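Local coordinates for triacylglycerol lipase (Clostridium botulinum, PDB 5AH1), which hydrolyses synthetic polyesters and probably the ester bonds of triacylglycerols, and is a zinc-binding alpha/beta-hydrolase, at residues G165-I170 and N174-I179; Q193-G198 and H219-V224. All blocks are in the same frame, centred on the assembly; numbering follows the deposited sequence. Where two conformers were deposited one is given.

Contact 1 (G165-I170 and N174-I179); sequences GIYKNI and NKIHLI
Tyr167 brings ring atoms CD2 and CE2 obliquely up to the CG2 methyl of Ile176, with CD2 3.7 Å from CG2, where the chain enters strand 176-181 of the parallel sheet of this alpha/beta-hydrolase. The preceding loop makes a type I beta turn from Tyr167 to Ile170, closed by Ile170 N donating to Tyr167 O, and this turn sets both of its end residues against the start of the strand. Tyrosine suits its place because the ring is apolar along its length and polar at its end. CG stands anti to the backbone N (chi1 -162°), which carries the ring toward 174-176, where it and Ile176 run past each other in opposite directions, and Asn174 O lies at the ring edge, in its plane.

Ile170 adds the second apolar touch: its CD1 reaches Ile176 CD1 at 3.8 Å, so one beta-branched side chain of the strand meets tyrosine with CG2 and isoleucine with CD1. Ile139 of helix 128-140 also packs on Tyr167 and Ile170, while Val81 and Ile221 of the flanking strands touch Ile176, which places this cluster between helix and sheet. Ile170 CA makes a CA-H...O contact with Asn174 O at 3.5 Å.

Asn174 ties the two ends of the connection together. Its ND2 donates to Asn169 O over 3.0 Å, nearly straight at 171°; the acceptor lies in the plane of the Asn174 amide, yet the donor stands 38° out of the plane of the accepting carbonyl. At the far end of the ring, one water bridges the segments, lying 2.7 Å from Tyr167 OH and donating to Lys175 O.

Contact 2 (Q193-G198 and H219-V224); sequences QLLSEG and HWIHSV
Leu195 pushes its CD2 methyl over one face of the Trp220 indole, a CH-pi contact in which CD2 stands 4.1 Å from the centroid of the six-membered ring and 27° off its normal. The methyl is displaced toward the rim, lying closest to CE3. This is helix-on-sheet packing of the alpha/beta-hydrolase fold: helix 183-197 follows strand 176-181, and its last turns rest on the chain leading into strand 221-227, the next strand of the sheet.

The leucine fork explains the fit. With CG anti to the carbonyl carbon (chi1 -74°) and chi2 extended at 169°, its two methyls serve different neighbours: CD2 takes the indole, while CD1 meets Ile221 CG1 at 3.9 Å and lies almost as near Ile221 CD1. Leu195 crosses both side chains at about a right angle. Ile221 bends its chain at both torsions and thereby offers CG1 and CD1 together to a single methyl. Tryptophan supplies a broad flat surface here; Tyr136 of helix 128-140 touches both it and Leu195, and Val140 also packs on the indole.

The polar side of the contact is indirect. Ser196 OG and His219 ND1 are 4.3 Å apart, and a water joins them, donating to Ser196 OG at 2.8 Å and lying 2.9 Å from His219 ND1, at the edge of the imidazole and in its plane. Ser196 OG is also hydrogen-bonded to Thr192 O one helical turn earlier. Backbone hydrogen bonds of Leu195 with Lys218 and Ser196 with Gly217 join the helix end to the residues just ahead of His219. Between the segments themselves the direct hold is therefore dispersion and CH-pi contact, and the one polar link found runs through water.

Overall arrangement
Contacts 1 and 2 follow one another along the chain, their centres 11 Å apart; contact 1 reaches strand 176-181 and contact 2 its neighbour 221-227 in one parallel sheet. Lys175 NZ of contact 1 reaches His219 O of contact 2 at 2.8 Å, and His177 ND1 lies 2.7 Å from Ser223 OG, both probable hydrogen bonds; away from these, Leu178 CD1 packs on Ile221 CD1 at 3.6 Å. Strand 176-181 leads directly into helix 183-197, and the turn joining them carries a GxSxG pattern with Ser182, probably the nucleophile elbow expected of this family. Contact 1 thus lies at the start of the strand before that elbow and contact 2 at the far end of the helix after it.

Contact 1 (G165-I170 and N174-I179)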
loop_
_atom_site.group_PDB
_atom_site.type_symbol
_atom_site.label_atom_id
_atom_site.label_comp_id
_atom_site.label_asym_id
_atom_site.label_seq_id
_atom_site.Cartn_x
_atom_site.Cartn_y
_atom_site.Cartn_z
ATOM N N GLY A 165 -11.656 8.063 -14.955
ATOM C CA GLY A 165 -11.656 6.621 -15.150
ATOM C C GLY A 165 -10.486 6.203 -16.006
ATOM O O GLY A 165 -10.346 6.702 -17.125
ATOM N N ILE A 166 -9.634 5.320 -15.494
ATOM C CA ILE A 166 -8.459 4.862 -16.252
ATOM C C ILE A 166 -8.657 3.517 -16.937
ATOM O O ILE A 166 -7.882 3.155 -17.812
ATOM C CB ILE A 166 -7.185 4.754 -15.389
ATOM C CG1 ILE A 166 -7.458 3.891 -14.151
ATOM C CG2 ILE A 166 -6.666 6.148 -15.045
ATOM C CD1 ILE A 166 -6.244 3.510 -13.361
ATOM N N TYR A 167 -9.687 2.768 -16.549
ATOM C CA TYR A 167 -9.971 1.499 -17.234
ATOM C C TYR A 167 -11.472 1.282 -17.220
ATOM O O TYR A 167 -11.995 0.396 -16.546
ATOM C CB TYR A 167 -9.194 0.314 -16.638
ATOM C CG TYR A 167 -9.121 -0.894 -17.551
ATOM C CD1 TYR A 167 -8.464 -0.829 -18.784
ATOM C CD2 TYR A 167 -9.692 -2.106 -17.178
ATOM C CE1 TYR A 167 -8.399 -1.929 -19.615
ATOM C CE2 TYR A 167 -9.626 -3.216 -18.012
ATOM C CZ TYR A 167 -8.982 -3.121 -19.236
ATOM O OH TYR A 167 -8.900 -4.214 -20.071
ATOM N N LYS A 168 -12.158 2.121 -17.989
ATOM C CA LYS A 168 -13.597 2.268 -17.868
ATOM C C LYS A 168 -14.382 1.031 -18.278
ATOM O O LYS A 168 -15.529 0.867 -17.858
ATOM C CB LYS A 168 -14.071 3.472 -18.682
ATOM C CG LYS A 168 -13.641 4.820 -18.112
ATOM C CD LYS A 168 -14.306 5.982 -18.871
ATOM C CE LYS A 168 -13.352 6.647 -19.846
ATOM N NZ LYS A 168 -12.234 7.367 -19.160
ATOM N N ASN A 169 -13.752 0.168 -19.076
ATOM C CA ASN A 169 -14.403 -1.021 -19.621
ATOM C C ASN A 169 -14.250 -2.265 -18.740
ATOM O O ASN A 169 -14.652 -3.364 -19.130
ATOM C CB ASN A 169 -13.881 -1.305 -21.039
ATOM C CG ASN A 169 -12.363 -1.484 -21.092
ATOM O OD1 ASN A 169 -11.611 -0.839 -20.348
ATOM N ND2 ASN A 169 -11.906 -2.355 -21.994
ATOM N N ILE A 170 -13.680 -2.087 -17.549
ATOM C CA ILE A 170 -13.490 -3.194 -16.617
ATOM C C ILE A 170 -14.788 -3.975 -16.429
ATOM O O ILE A 170 -15.867 -3.391 -16.368
ATOM C CB ILE A 170 -12.983 -2.669 -15.249
ATOM C CG1 ILE A 170 -12.539 -3.834 -14.370
ATOM C CG2 ILE A 170 -14.024 -1.757 -14.541
ATOM C CD1 ILE A 170 -11.709 -3.378 -13.160
ATOM N N ASN A 174 -13.350 -8.313 -18.847
ATOM C CA ASN A 174 -12.155 -7.468 -18.880
ATOM C C ASN A 174 -11.588 -7.254 -17.480
ATOM O O ASN A 174 -11.761 -6.180 -16.870
ATOM C CB ASN A 174 -12.487 -6.120 -19.515
ATOM C CG ASN A 174 -13.013 -6.258 -20.919
ATOM O OD1 ASN A 174 -12.587 -7.132 -21.679
ATOM N ND2 ASN A 174 -13.939 -5.389 -21.285
ATOM N N LYS A 175 -10.920 -8.289 -16.983
ATOM C CA LYS A 175 -10.389 -8.289 -15.629
ATOM C C LYS A 175 -9.073 -7.527 -15.550
ATOM O O LYS A 175 -8.481 -7.158 -16.573
ATOM C CB LYS A 175 -10.165 -9.731 -15.151
ATOM C CG LYS A 175 -11.374 -10.636 -15.188
ATOM C CD LYS A 175 -11.024 -11.965 -14.518
ATOM C CE LYS A 175 -12.026 -13.053 -14.790
ATOM N NZ LYS A 175 -13.321 -12.779 -14.176
ATOM N N ILE A 176 -8.628 -7.278 -14.321
ATOM C CA ILE A 176 -7.334 -6.660 -14.088
ATOM C C ILE A 176 -6.530 -7.419 -13.036
ATOM O O ILE A 176 -7.072 -8.208 -12.267
ATOM C CB ILE A 176 -7.487 -5.179 -13.624
ATOM C CG1 ILE A 176 -8.166 -5.095 -12.243
ATOM C CG2 ILE A 176 -8.253 -4.384 -14.669
ATOM C CD1 ILE A 176 -8.219 -3.666 -11.673
ATOM N N HIS A 177 -5.231 -7.145 -13.012
ATOM C CA HIS A 177 -4.328 -7.560 -11.952
ATOM C C HIS A 177 -4.090 -6.334 -11.081
ATOM O O HIS A 177 -3.639 -5.311 -11.592
ATOM C CB HIS A 177 -2.976 -7.991 -12.493
ATOM C CG HIS A 177 -3.029 -9.150 -13.428
ATOM N ND1 HIS A 177 -3.279 -10.436 -13.001
ATOM C CD2 HIS A 177 -2.860 -9.217 -14.770
ATOM C CE1 HIS A 177 -3.242 -11.247 -14.044
ATOM N NE2 HIS A 177 -2.997 -10.535 -15.129
ATOM N N LEU A 178 -4.373 -6.424 -9.782
ATOM C CA LEU A 178 -4.086 -5.324 -8.873
ATOM C C LEU A 178 -2.775 -5.582 -8.162
ATOM O O LEU A 178 -2.547 -6.681 -7.644
ATOM C CB LEU A 178 -5.194 -5.174 -7.830
ATOM C CG LEU A 178 -6.466 -4.506 -8.350
ATOM C CD1 LEU A 178 -7.620 -4.741 -7.379
ATOM C CD2 LEU A 178 -6.248 -3.021 -8.566
ATOM N N ILE A 179 -1.918 -4.570 -8.129
ATOM C CA ILE A 179 -0.667 -4.627 -7.385
ATOM C C ILE A 179 -0.626 -3.456 -6.425
ATOM O O ILE A 179 -0.716 -2.307 -6.857
ATOM C CB ILE A 179 0.575 -4.593 -8.324
ATOM C CG1 ILE A 179 0.538 -5.748 -9.330
ATOM C CG2 ILE A 179 1.856 -4.628 -7.511
ATOM C CD1 ILE A 179 1.715 -5.820 -10.306
HETATM O O HOH W 1 -9.013 -6.821 -19.245
#

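Contact 2 (Q193-G198 and H219-V224)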
loop_
_atom_site.group_PDB
_atom_site.type_symbol
_atom_site.label_atom_id
_atom_site.label_comp_id
_atom_site.label_asym_id
_atom_site.label_seq_id
_atom_site.Cartn_x
_atom_site.Cartn_y
_atom_site.Cartn_z
ATOM N N GLN A 193 -12.896 -7.523 -2.074
ATOM C CA GLN A 193 -13.934 -8.014 -1.180
ATOM C C GLN A 193 -15.275 -7.353 -1.501
ATOM O O GLN A 193 -16.304 -8.011 -1.650
ATOM C CB GLN A 193 -13.550 -7.738 0.269
ATOM C CG GLN A 193 -14.642 -8.071 1.266
ATOM C CD GLN A 193 -14.899 -9.544 1.397
ATOM O OE1 GLN A 193 -13.998 -10.376 1.229
ATOM N NE2 GLN A 193 -16.145 -9.881 1.677
ATOM N N LEU A 194 -15.261 -6.027 -1.595
ATOM C CA LEU A 194 -16.475 -5.282 -1.883
ATOM C C LEU A 194 -17.029 -5.609 -3.271
ATOM O O LEU A 194 -18.227 -5.831 -3.427
ATOM C CB LEU A 194 -16.216 -3.776 -1.744
ATOM C CG LEU A 194 -16.063 -3.284 -0.296
ATOM C CD1 LEU A 194 -15.598 -1.849 -0.257
ATOM C CD2 LEU A 194 -17.367 -3.427 0.499
ATOM N N LEU A 195 -16.179 -5.635 -4.288
ATOM C CA LEU A 195 -16.649 -5.985 -5.619
ATOM C C LEU A 195 -17.357 -7.336 -5.602
ATOM O O LEU A 195 -18.449 -7.483 -6.135
ATOM C CB LEU A 195 -15.499 -6.007 -6.629
ATOM C CG LEU A 195 -14.972 -4.633 -7.060
ATOM C CD1 LEU A 195 -13.680 -4.820 -7.836
ATOM C CD2 LEU A 195 -16.001 -3.874 -7.882
ATOM N N SER A 196 -16.747 -8.307 -4.934
ATOM C CA SER A 196 -17.249 -9.671 -4.962
ATOM C C SER A 196 -18.508 -9.840 -4.127
ATOM O O SER A 196 -19.466 -10.467 -4.567
ATOM C CB SER A 196 -16.171 -10.625 -4.442
ATOM O OG SER A 196 -14.983 -10.584 -5.221
ATOM N N GLU A 197 -18.506 -9.283 -2.921
ATOM C CA GLU A 197 -19.565 -9.575 -1.955
ATOM C C GLU A 197 -20.400 -8.375 -1.517
ATOM O O GLU A 197 -21.415 -8.556 -0.857
ATOM C CB GLU A 197 -18.973 -10.259 -0.721
ATOM C CG GLU A 197 -18.318 -11.593 -1.026
ATOM C CD GLU A 197 -18.124 -12.447 0.210
ATOM O OE1 GLU A 197 -19.133 -12.862 0.808
ATOM O OE2 GLU A 197 -16.972 -12.696 0.604
ATOM N N GLY A 198 -19.990 -7.166 -1.875
ATOM C CA GLY A 198 -20.715 -5.982 -1.454
ATOM C C GLY A 198 -20.617 -5.669 0.037
ATOM O O GLY A 198 -19.749 -6.192 0.737
ATOM N N HIS A 219 -16.766 -9.810 -10.519
ATOM C CA HIS A 219 -15.561 -10.639 -10.546
ATOM C C HIS A 219 -14.584 -10.056 -11.555
ATOM O O HIS A 219 -14.267 -10.646 -12.580
ATOM C CB HIS A 219 -15.973 -12.079 -10.836
ATOM C CG HIS A 219 -16.991 -12.566 -9.857
ATOM N ND1 HIS A 219 -16.679 -12.808 -8.538
ATOM C CD2 HIS A 219 -18.331 -12.731 -9.964
ATOM C CE1 HIS A 219 -17.774 -13.164 -7.887
ATOM N NE2 HIS A 219 -18.790 -13.124 -8.728
ATOM N N TRP A 220 -14.109 -8.860 -11.219
ATOM C CA TRP A 220 -13.312 -8.026 -12.108
ATOM C C TRP A 220 -11.813 -8.190 -11.888
ATOM O O TRP A 220 -11.022 -7.643 -12.645
ATOM C CB TRP A 220 -13.628 -6.565 -11.825
ATOM C CG TRP A 220 -15.011 -6.116 -12.170
ATOM C CD1 TRP A 220 -16.019 -6.850 -12.738
ATOM C CD2 TRP A 220 -15.529 -4.794 -11.997
ATOM N NE1 TRP A 220 -17.130 -6.058 -12.919
ATOM C CE2 TRP A 220 -16.851 -4.793 -12.479
ATOM C CE3 TRP A 220 -14.997 -3.607 -11.474
ATOM C CZ2 TRP A 220 -17.652 -3.646 -12.466
ATOM C CZ3 TRP A 220 -15.784 -2.477 -11.455
ATOM C CH2 TRP A 220 -17.104 -2.506 -11.944
ATOM N N ILE A 221 -11.438 -8.891 -10.816
ATOM C CA ILE A 221 -10.060 -8.940 -10.347
ATOM C C ILE A 221 -9.510 -10.356 -10.525
ATOM O O ILE A 221 -10.030 -11.301 -9.945
ATOM C CB ILE A 221 -9.966 -8.543 -8.866
ATOM C CG1 ILE A 221 -10.716 -7.220 -8.603
ATOM C CG2 ILE A 221 -8.523 -8.476 -8.479
ATOM C CD1 ILE A 221 -10.265 -6.049 -9.440
ATOM N N HIS A 222 -8.489 -10.505 -11.360
ATOM C CA HIS A 222 -7.892 -11.817 -11.565
ATOM C C HIS A 222 -6.851 -12.155 -10.503
ATOM O O HIS A 222 -6.736 -13.309 -10.082
ATOM C CB HIS A 222 -7.269 -11.914 -12.956
ATOM C CG HIS A 222 -7.017 -13.313 -13.396
ATOM N ND1 HIS A 222 -7.959 -14.309 -13.271
ATOM C CD2 HIS A 222 -5.937 -13.880 -13.984
ATOM C CE1 HIS A 222 -7.470 -15.432 -13.765
ATOM N NE2 HIS A 222 -6.241 -15.201 -14.185
ATOM N N SER A 223 -6.074 -11.160 -10.090
ATOM C CA SER A 223 -5.088 -11.350 -9.052
ATOM C C SER A 223 -4.923 -10.106 -8.214
ATOM O O SER A 223 -5.150 -8.990 -8.667
ATOM C CB SER A 223 -3.737 -11.747 -9.654
ATOM O OG SER A 223 -3.112 -10.665 -10.315
ATOM N N VAL A 224 -4.499 -10.357 -6.984
ATOM C CA VAL A 224 -4.150 -9.352 -5.992
ATOM C C VAL A 224 -2.735 -9.657 -5.518
ATOM O O VAL A 224 -2.464 -10.751 -5.034
ATOM C CB VAL A 224 -5.123 -9.429 -4.797
ATOM C CG1 VAL A 224 -4.583 -8.710 -3.553
ATOM C CG2 VAL A 224 -6.468 -8.880 -5.205
HETATM O O HOH W 2 -14.131 -12.276 -7.254
#